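Local coordinates for protein aminopentol aminotransferase (Sphingopyxis macrogoltabida, PDB 6HBS) that catalyses the pyridoxal-phosphate-dependent deamination of aminopentol (hydrolysed fumonisin B1) to its 2-keto form, with pyruvate as the preferred amino-group acceptor, at residues Y62-E75 with C255-S267. Numbering follows the deposited sequence.
With PLP (pyridoxal-5'-phosphate), chain C.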
ATOM      1  N   TYR A  62     -15.241  -5.828   3.100  1.00 19.53           N
ATOM      2  CA  TYR A  62     -15.355  -4.883   1.954  1.00 20.08           C
ATOM      3  C   TYR A  62     -14.651  -5.443   0.733  1.00 18.79           C
ATOM      4  O   TYR A  62     -14.143  -4.706  -0.072  1.00 19.22           O
ATOM      5  CB  TYR A  62     -14.843  -3.477   2.299  1.00 22.15           C
ATOM      6  CG  TYR A  62     -15.827  -2.662   3.088  1.00 20.61           C
ATOM      7  CD1 TYR A  62     -15.908  -2.752   4.467  1.00 22.51           C
ATOM      8  CD2 TYR A  62     -16.681  -1.786   2.447  1.00 24.50           C
ATOM      9  CE1 TYR A  62     -16.832  -2.003   5.185  1.00 22.55           C
ATOM     10  CE2 TYR A  62     -17.588  -1.008   3.145  1.00 24.45           C
ATOM     11  CZ  TYR A  62     -17.658  -1.114   4.518  1.00 24.20           C
ATOM     12  OH  TYR A  62     -18.571  -0.347   5.175  1.00 28.19           O
ATOM     13  N   GLY A  63     -14.697  -6.775   0.605  1.00 18.18           N
ATOM     14  CA  GLY A  63     -14.268  -7.499  -0.557  1.00 16.27           C
ATOM     15  C   GLY A  63     -13.267  -8.613  -0.266  1.00 17.26           C
ATOM     16  O   GLY A  63     -13.376  -9.692  -0.831  1.00 17.15           O
ATOM     17  N   PRO A  64     -12.176  -8.367   0.504  1.00 17.66           N
ATOM     18  CA  PRO A  64     -11.105  -9.354   0.641  1.00 17.05           C
ATOM     19  C   PRO A  64     -11.475 -10.785   1.068  1.00 16.48           C
ATOM     20  O   PRO A  64     -10.785 -11.699   0.679  1.00 16.87           O
ATOM     21  CB  PRO A  64     -10.204  -8.721   1.704  1.00 17.10           C
ATOM     22  CG  PRO A  64     -10.349  -7.222   1.433  1.00 17.22           C
ATOM     23  CD  PRO A  64     -11.817  -7.064   1.084  1.00 17.90           C
ATOM     24  N   ASN A  65     -12.542 -10.961   1.842  1.00 16.37           N
ATOM     25  CA  ASN A  65     -12.897 -12.299   2.309  1.00 17.29           C
ATOM     26  C   ASN A  65     -13.681 -13.033   1.207  1.00 16.93           C
ATOM     27  O   ASN A  65     -14.912 -13.029   1.207  1.00 17.74           O
ATOM     28  CB  ASN A  65     -13.664 -12.275   3.630  1.00 17.55           C
ATOM     29  CG  ASN A  65     -13.980 -13.684   4.104  1.00 17.45           C
ATOM     30  OD1 ASN A  65     -13.176 -14.600   3.867  1.00 18.86           O
ATOM     31  ND2 ASN A  65     -15.118 -13.844   4.769  1.00 16.02           N
ATOM     32  N   LEU A  66     -12.949 -13.708   0.318  1.00 16.22           N
ATOM     33  CA  LEU A  66     -13.543 -14.462  -0.797  1.00 17.80           C
ATOM     34  C   LEU A  66     -13.898 -15.876  -0.335  1.00 19.50           C
ATOM     35  O   LEU A  66     -14.914 -16.413  -0.757  1.00 19.59           O
ATOM     36  CB  LEU A  66     -12.559 -14.527  -1.966  1.00 17.42           C
ATOM     37  CG  LEU A  66     -13.053 -15.227  -3.240  1.00 18.42           C
ATOM     38  CD1 LEU A  66     -14.160 -14.427  -3.942  1.00 18.37           C
ATOM     39  CD2 LEU A  66     -11.914 -15.452  -4.202  1.00 18.28           C
ATOM     40  N   LEU A  67     -13.035 -16.496   0.480  1.00 19.38           N
ATOM     41  CA  LEU A  67     -13.114 -17.958   0.700  1.00 18.89           C
ATOM     42  C   LEU A  67     -13.384 -18.299   2.163  1.00 19.93           C
ATOM     43  O   LEU A  67     -13.465 -19.495   2.519  1.00 20.07           O
ATOM     44  CB  LEU A  67     -11.795 -18.579   0.229  1.00 19.73           C
ATOM     45  CG  LEU A  67     -11.522 -18.451  -1.265  1.00 20.76           C
ATOM     46  CD1 LEU A  67     -10.171 -19.041  -1.643  1.00 21.21           C
ATOM     47  CD2 LEU A  67     -12.630 -19.111  -2.076  1.00 23.57           C
ATOM     48  N   GLY A  68     -13.533 -17.274   3.011  1.00 18.34           N
ATOM     49  CA  GLY A  68     -13.702 -17.460   4.441  1.00 19.74           C
ATOM     50  C   GLY A  68     -12.525 -16.982   5.260  1.00 18.41           C
ATOM     51  O   GLY A  68     -11.341 -17.201   4.910  1.00 18.08           O
ATOM     52  N   TYR A  69     -12.846 -16.303   6.353  1.00 17.03           N
ATOM     53  CA  TYR A  69     -11.819 -15.830   7.239  1.00 18.80           C
ATOM     54  C   TYR A  69     -11.052 -17.003   7.846  1.00 20.97           C
ATOM     55  O   TYR A  69     -11.670 -17.930   8.395  1.00 18.53           O
ATOM     56  CB  TYR A  69     -12.431 -15.010   8.363  1.00 18.09           C
ATOM     57  CG  TYR A  69     -13.065 -13.695   7.985  1.00 18.67           C
ATOM     58  CD1 TYR A  69     -12.306 -12.600   7.594  1.00 17.31           C
ATOM     59  CD2 TYR A  69     -14.437 -13.519   8.092  1.00 17.63           C
ATOM     60  CE1 TYR A  69     -12.894 -11.364   7.354  1.00 17.50           C
ATOM     61  CE2 TYR A  69     -15.034 -12.298   7.852  1.00 18.39           C
ATOM     62  CZ  TYR A  69     -14.259 -11.204   7.486  1.00 17.63           C
ATOM     63  OH  TYR A  69     -14.866  -9.995   7.258  1.00 18.78           O
ATOM     64  N   ARG A  70      -9.712 -16.925   7.762  1.00 20.51           N
ATOM     65  CA  ARG A  70      -8.777 -17.914   8.325  1.00 22.27           C
ATOM     66  C   ARG A  70      -8.975 -19.255   7.631  1.00 22.92           C
ATOM     67  O   ARG A  70      -8.888 -20.302   8.274  1.00 24.15           O
ATOM     68  CB  ARG A  70      -8.917 -18.069   9.845  1.00 22.21           C
ATOM     69  CG  ARG A  70      -8.539 -16.827  10.638  1.00 24.57           C
ATOM     70  CD  ARG A  70      -8.774 -17.000  12.124  1.00 26.99           C
ATOM     71  NE  ARG A  70      -7.995 -18.137  12.607  1.00 30.36           N
ATOM     72  CZ  ARG A  70      -8.400 -19.046  13.492  1.00 32.16           C
ATOM     73  NH1 ARG A  70      -9.580 -18.948  14.075  1.00 28.87           N
ATOM     74  NH2 ARG A  70      -7.594 -20.038  13.819  1.00 31.68           N
ATOM     75  N   GLN A  71      -9.211 -19.205   6.321  1.00 21.68           N
ATOM     76  CA  GLN A  71      -9.380 -20.395   5.543  1.00 21.42           C
ATOM     77  C   GLN A  71      -8.103 -21.250   5.660  1.00 23.42           C
ATOM     78  O   GLN A  71      -6.996 -20.774   5.448  1.00 19.98           O
ATOM     79  CB  GLN A  71      -9.677 -20.045   4.095  1.00 22.92           C
ATOM     80  CG  GLN A  71     -10.400 -21.153   3.325  1.00 22.94           C
ATOM     81  CD  GLN A  71      -9.456 -22.125   2.659  1.00 25.90           C
ATOM     82  OE1 GLN A  71      -8.227 -22.000   2.737  1.00 24.85           O
ATOM     83  NE2 GLN A  71     -10.026 -23.128   2.004  1.00 27.02           N
ATOM     84  N   SER A  72      -8.264 -22.533   6.001  1.00 22.05           N
ATOM     85  CA  SER A  72      -7.173 -23.266   6.595  1.00 22.32           C
ATOM     86  C   SER A  72      -6.067 -23.572   5.571  1.00 20.90           C
ATOM     87  O   SER A  72      -4.880 -23.551   5.936  1.00 20.98           O
ATOM     88  CB  SER A  72      -7.724 -24.529   7.253  1.00 26.71           C
ATOM     89  OG  SER A  72      -8.049 -25.441   6.227  1.00 32.13           O
ATOM     90  N   GLU A  73      -6.412 -23.791   4.287  1.00 20.28           N
ATOM     91  CA  GLU A  73      -5.430 -24.048   3.270  1.00 20.94           C
ATOM     92  C   GLU A  73      -4.579 -22.787   2.962  1.00 21.19           C
ATOM     93  O   GLU A  73      -3.361 -22.857   2.769  1.00 20.37           O
ATOM     94  CB  GLU A  73      -6.099 -24.574   2.017  1.00 24.05           C
ATOM     95  CG  GLU A  73      -6.907 -25.857   2.228  1.00 28.89           C
ATOM     96  CD  GLU A  73      -7.839 -26.078   1.047  1.00 32.72           C
ATOM     97  OE1 GLU A  73      -7.459 -26.820   0.146  1.00 36.96           O
ATOM     98  OE2 GLU A  73      -8.903 -25.433   0.992  1.00 34.32           O
ATOM     99  N   ILE A  74      -5.203 -21.621   2.924  1.00 19.19           N
ATOM    100  CA  ILE A  74      -4.452 -20.407   2.644  1.00 20.29           C
ATOM    101  C   ILE A  74      -3.568 -20.072   3.861  1.00 19.88           C
ATOM    102  O   ILE A  74      -2.397 -19.675   3.653  1.00 19.98           O
ATOM    103  CB  ILE A  74      -5.410 -19.274   2.234  1.00 21.25           C
ATOM    104  CG1 ILE A  74      -6.095 -19.642   0.910  1.00 21.51           C
ATOM    105  CG2 ILE A  74      -4.684 -17.923   2.168  1.00 20.53           C
ATOM    106  CD1 ILE A  74      -7.459 -19.056   0.747  1.00 24.86           C
ATOM    107  N   GLU A  75      -4.082 -20.272   5.089  1.00 18.67           N
ATOM    108  CA  GLU A  75      -3.319 -19.990   6.270  1.00 20.76           C
ATOM    109  C   GLU A  75      -2.137 -20.960   6.354  1.00 23.48           C
ATOM    110  O   GLU A  75      -1.061 -20.502   6.784  1.00 23.63           O
ATOM    111  CB  GLU A  75      -4.149 -20.066   7.551  1.00 23.34           C
ATOM    112  CG  GLU A  75      -5.209 -18.989   7.637  1.00 24.05           C
ATOM    113  CD  GLU A  75      -4.719 -17.569   7.350  1.00 27.47           C
ATOM    114  OE1 GLU A  75      -3.574 -17.268   7.719  1.00 30.46           O
ATOM    115  OE2 GLU A  75      -5.476 -16.785   6.735  1.00 30.55           O
ATOM    116  N   CYS A 255      -6.673  -4.219 -13.437  1.00 17.38           N
ATOM    117  CA  CYS A 255      -6.253  -3.952 -12.097  1.00 17.21           C
ATOM    118  C   CYS A 255      -7.002  -4.894 -11.153  1.00 18.05           C
ATOM    119  O   CYS A 255      -8.246  -5.082 -11.267  1.00 18.15           O
ATOM    120  CB  CYS A 255      -6.567  -2.515 -11.703  1.00 17.59           C
ATOM    121  SG  CYS A 255      -5.807  -1.265 -12.775  1.00 19.36           S
ATOM    122  N   TRP A 256      -6.254  -5.470 -10.213  1.00 15.54           N
ATOM    123  CA  TRP A 256      -6.749  -6.499  -9.308  1.00 16.15           C
ATOM    124  C   TRP A 256      -6.290  -6.178  -7.888  1.00 16.06           C
ATOM    125  O   TRP A 256      -5.254  -5.531  -7.681  1.00 14.79           O
ATOM    126  CB  TRP A 256      -6.232  -7.869  -9.710  1.00 15.87           C
ATOM    127  CG  TRP A 256      -6.626  -8.294 -11.081  1.00 17.38           C
ATOM    128  CD1 TRP A 256      -6.047  -7.920 -12.254  1.00 19.02           C
ATOM    129  CD2 TRP A 256      -7.637  -9.243 -11.415  1.00 17.20           C
ATOM    130  NE1 TRP A 256      -6.666  -8.537 -13.305  1.00 19.30           N
ATOM    131  CE2 TRP A 256      -7.636  -9.361 -12.824  1.00 17.76           C
ATOM    132  CE3 TRP A 256      -8.563  -9.988 -10.674  1.00 17.85           C
ATOM    133  CZ2 TRP A 256      -8.505 -10.213 -13.493  1.00 17.54           C
ATOM    134  CZ3 TRP A 256      -9.428 -10.821 -11.344  1.00 18.33           C
ATOM    135  CH2 TRP A 256      -9.414 -10.912 -12.732  1.00 16.78           C
ATOM    136  N   GLY A 257      -7.097  -6.615  -6.918  1.00 17.25           N
ATOM    137  CA  GLY A 257      -6.750  -6.445  -5.513  1.00 16.90           C
ATOM    138  C   GLY A 257      -7.822  -7.068  -4.652  1.00 17.56           C
ATOM    139  O   GLY A 257      -8.524  -8.009  -5.109  1.00 19.02           O
ATOM    140  N   LYS A 258      -7.896  -6.592  -3.414  1.00 16.47           N
ATOM    141  CA  LYS A 258      -8.842  -7.011  -2.353  1.00 18.72           C
ATOM    142  C   LYS A 258      -8.701  -8.501  -2.002  1.00 17.22           C
ATOM    143  O   LYS A 258      -8.286  -8.809  -0.900  1.00 17.93           O
ATOM    144  CB  LYS A 258     -10.286  -6.592  -2.685  1.00 18.46           C
ATOM    145  CG  LYS A 258     -10.506  -5.087  -2.503  1.00 20.69           C
ATOM    146  CD  LYS A 258     -11.911  -4.518  -2.707  1.00 21.82           C
ATOM    147  CE  LYS A 258     -12.057  -3.081  -2.197  1.00 23.25           C
ATOM    148  NZ  LYS A 258     -11.648  -2.016  -3.173  1.00 29.82           N
ATOM    149  N   CYS A 259      -9.148  -9.398  -2.877  1.00 16.77           N
ATOM    150  CA  CYS A 259      -9.498 -10.738  -2.442  1.00 17.45           C
ATOM    151  C   CYS A 259      -8.631 -11.823  -3.069  1.00 16.81           C
ATOM    152  O   CYS A 259      -8.804 -12.969  -2.688  1.00 17.99           O
ATOM    153  CB  CYS A 259     -10.966 -11.041  -2.727  1.00 17.85           C
ATOM    154  SG  CYS A 259     -11.305 -11.439  -4.456  1.00 20.12           S
ATOM    155  N   PHE A 260      -7.650 -11.506  -3.919  1.00 15.56           N
ATOM    156  CA  PHE A 260      -6.912 -12.623  -4.588  1.00 17.64           C
ATOM    157  C   PHE A 260      -5.845 -13.279  -3.690  1.00 16.46           C
ATOM    158  O   PHE A 260      -5.218 -14.256  -4.096  1.00 16.40           O
ATOM    159  CB  PHE A 260      -6.393 -12.253  -5.972  1.00 17.17           C
ATOM    160  CG  PHE A 260      -5.236 -11.301  -6.073  1.00 17.84           C
ATOM    161  CD1 PHE A 260      -3.936 -11.722  -5.838  1.00 16.54           C
ATOM    162  CD2 PHE A 260      -5.441  -9.993  -6.476  1.00 16.72           C
ATOM    163  CE1 PHE A 260      -2.880 -10.833  -5.952  1.00 17.17           C
ATOM    164  CE2 PHE A 260      -4.380  -9.112  -6.603  1.00 16.65           C
ATOM    165  CZ  PHE A 260      -3.095  -9.534  -6.363  1.00 16.37           C
ATOM    166  N   ALA A 261      -5.662 -12.781  -2.469  1.00 17.15           N
ATOM    167  CA  ALA A 261      -4.925 -13.514  -1.398  1.00 17.85           C
ATOM    168  C   ALA A 261      -5.803 -13.642  -0.144  1.00 16.85           C
ATOM    169  O   ALA A 261      -5.295 -13.806   0.954  1.00 17.22           O
ATOM    170  CB  ALA A 261      -3.612 -12.795  -1.117  1.00 18.16           C
ATOM    171  N   ASN A 262      -7.135 -13.632  -0.338  1.00 16.63           N
ATOM    172  CA  ASN A 262      -8.134 -13.903   0.669  1.00 16.61           C
ATOM    173  C   ASN A 262      -7.924 -13.067   1.946  1.00 17.95           C
ATOM    174  O   ASN A 262      -8.229 -13.518   3.043  1.00 17.35           O
ATOM    175  CB  ASN A 262      -8.209 -15.396   1.039  1.00 17.89           C
ATOM    176  CG  ASN A 262      -9.508 -15.725   1.738  1.00 18.91           C
ATOM    177  OD1 ASN A 262     -10.555 -15.254   1.289  1.00 18.18           O
ATOM    178  ND2 ASN A 262      -9.458 -16.506   2.823  1.00 19.56           N
ATOM    179  N   GLY A 263      -7.444 -11.823   1.811  1.00 17.19           N
ATOM    180  CA  GLY A 263      -7.287 -10.933   2.971  1.00 16.25           C
ATOM    181  C   GLY A 263      -5.845 -10.480   3.172  1.00 16.69           C
ATOM    182  O   GLY A 263      -5.626  -9.477   3.805  1.00 16.91           O
ATOM    183  N   TYR A 264      -4.870 -11.248   2.682  1.00 16.47           N
ATOM    184  CA  TYR A 264      -3.454 -10.794   2.692  1.00 17.57           C
ATOM    185  C   TYR A 264      -3.296  -9.590   1.750  1.00 18.05           C
ATOM    186  O   TYR A 264      -3.960  -9.499   0.723  1.00 16.07           O
ATOM    187  CB  TYR A 264      -2.537 -11.967   2.358  1.00 19.04           C
ATOM    188  CG  TYR A 264      -2.364 -12.927   3.512  1.00 19.36           C
ATOM    189  CD1 TYR A 264      -3.281 -13.932   3.752  1.00 21.13           C
ATOM    190  CD2 TYR A 264      -1.313 -12.791   4.409  1.00 21.83           C
ATOM    191  CE1 TYR A 264      -3.161 -14.792   4.831  1.00 21.17           C
ATOM    192  CE2 TYR A 264      -1.155 -13.662   5.475  1.00 22.75           C
ATOM    193  CZ  TYR A 264      -2.087 -14.667   5.686  1.00 25.07           C
ATOM    194  OH  TYR A 264      -1.957 -15.507   6.758  1.00 26.48           O
ATOM    195  N   PRO A 265      -2.440  -8.594   2.098  1.00 17.15           N
ATOM    196  CA  PRO A 265      -2.373  -7.332   1.358  1.00 15.69           C
ATOM    197  C   PRO A 265      -1.470  -7.466   0.140  1.00 17.44           C
ATOM    198  O   PRO A 265      -0.217  -7.496   0.261  1.00 18.48           O
ATOM    199  CB  PRO A 265      -1.809  -6.368   2.401  1.00 16.54           C
ATOM    200  CG  PRO A 265      -0.878  -7.245   3.230  1.00 16.68           C
ATOM    201  CD  PRO A 265      -1.543  -8.612   3.264  1.00 16.93           C
ATOM    202  N   ILE A 266      -2.113  -7.507  -1.030  1.00 15.75           N
ATOM    203  CA  ILE A 266      -1.437  -7.567  -2.288  1.00 16.83           C
ATOM    204  C   ILE A 266      -2.454  -7.171  -3.380  1.00 16.27           C
ATOM    205  O   ILE A 266      -3.640  -7.524  -3.312  1.00 15.15           O
ATOM    206  CB  ILE A 266      -0.798  -8.939  -2.560  1.00 16.99           C
ATOM    207  CG1 ILE A 266      -0.052  -8.960  -3.894  1.00 16.49           C
ATOM    208  CG2 ILE A 266      -1.817 -10.079  -2.468  1.00 18.21           C
ATOM    209  CD1 ILE A 266       0.897 -10.117  -4.053  1.00 17.76           C
ATOM    210  N   SER A 267      -1.952  -6.427  -4.359  1.00 16.48           N
ATOM    211  CA  SER A 267      -2.729  -5.927  -5.535  1.00 16.45           C
ATOM    212  C   SER A 267      -1.859  -6.135  -6.763  1.00 16.97           C
ATOM    213  O   SER A 267      -0.664  -6.461  -6.641  1.00 16.07           O
ATOM    214  CB  SER A 267      -3.157  -4.471  -5.352  1.00 17.29           C
ATOM    215  OG  SER A 267      -3.993  -4.319  -4.201  1.00 15.73           O
TER
HETATM  216  N1  PLP C 501     -10.773   0.339  -7.557  1.00 22.84           N
HETATM  217  C2  PLP C 501     -11.962  -0.169  -7.164  1.00 22.56           C
HETATM  218  C2A PLP C 501     -13.035  -0.529  -8.164  1.00 22.58           C
HETATM  219  C3  PLP C 501     -12.185  -0.441  -5.747  1.00 23.46           C
HETATM  220  O3  PLP C 501     -13.356  -0.960  -5.321  1.00 27.16           O
HETATM  221  C4  PLP C 501     -11.106  -0.145  -4.777  1.00 24.14           C
HETATM  222  C4A PLP C 501     -11.361  -0.452  -3.345  1.00 27.75           C
HETATM  223  C5  PLP C 501      -9.867   0.474  -5.335  1.00 22.24           C
HETATM  224  C6  PLP C 501      -9.768   0.654  -6.710  1.00 21.74           C
HETATM  225  C5A PLP C 501      -8.674   0.857  -4.461  1.00 22.22           C
HETATM  226  O4P PLP C 501      -8.174  -0.280  -3.712  1.00 21.35           O
HETATM  227  P   PLP C 501      -7.501   0.100  -2.299  1.00 20.19           P
HETATM  228  O1P PLP C 501      -8.545   0.577  -1.395  1.00 21.89           O
HETATM  229  O2P PLP C 501      -6.542   1.210  -2.623  1.00 18.60           O
HETATM  230  O3P PLP C 501      -6.895  -1.231  -1.911  1.00 18.00           O
HETATM  231  O   HOH W   1     -10.576 -13.660   4.552  1.00 19.07           O
HETATM  232  O   HOH W   2      -7.517 -17.151   4.931  1.00 28.00           O
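Pro-64 and Cys-259 bring the two backbones together, their CA atoms 3.7 Å apart, and the loop 62-71 then runs past the tight turns at 259-264, where a type I turn (Cys-259 to Asn-262) overlaps a type I' turn (Ala-261 to Tyr-264). Asn-262 makes three of the four hydrogen bonds across the contact, one of them weak. With CG anti to the backbone N (chi1 -162°), its amide reaches across to the opposite main chain: Asn-262 OD1 accepts from Leu-67 N at 2.9 Å, from above the carbonyl plane, and more weakly from Leu-66 N, while Asn-262 ND2 donates a 2.9 Å bond to Gly-68 O, which lies in the plane of the amide. A water also accepts from ND2 and donates to Glu-75 OE2. With an alanine here, Leu-67 N and Gly-68 O would probably lose their partners, as Leu-66 N would its weaker one, and the water one of its ties. The turns directly follow Lys-258, the PLP-binding lysine of this class-III, fold-type I aminotransferase, two residues beyond the end of strand 253-256; its NZ is bonded covalently to C4A of PLP as the internal aldimine. The lysine chain passes Tyr-62 O, which lies 3.4 Å from Lys-258 CE, and the Pro-64 ring sits against its carbonyl, CB 3.2 Å from Lys-258 O. Leu-66 CB packs on Cys-259 CB. Beyond the amide, Ile-74 CD1 meets Asn-262 CB at 3.7 Å. At the start of helix 72-82, capped by Gln-71, Tyr-264 OH donates a 2.6 Å hydrogen bond to Glu-75 OE1, on the syn side of the carboxylate, which is turned 27° from the ring plane. Gly-263 O is hydrogen-bonded to Thr-87 OG1 of the second subunit.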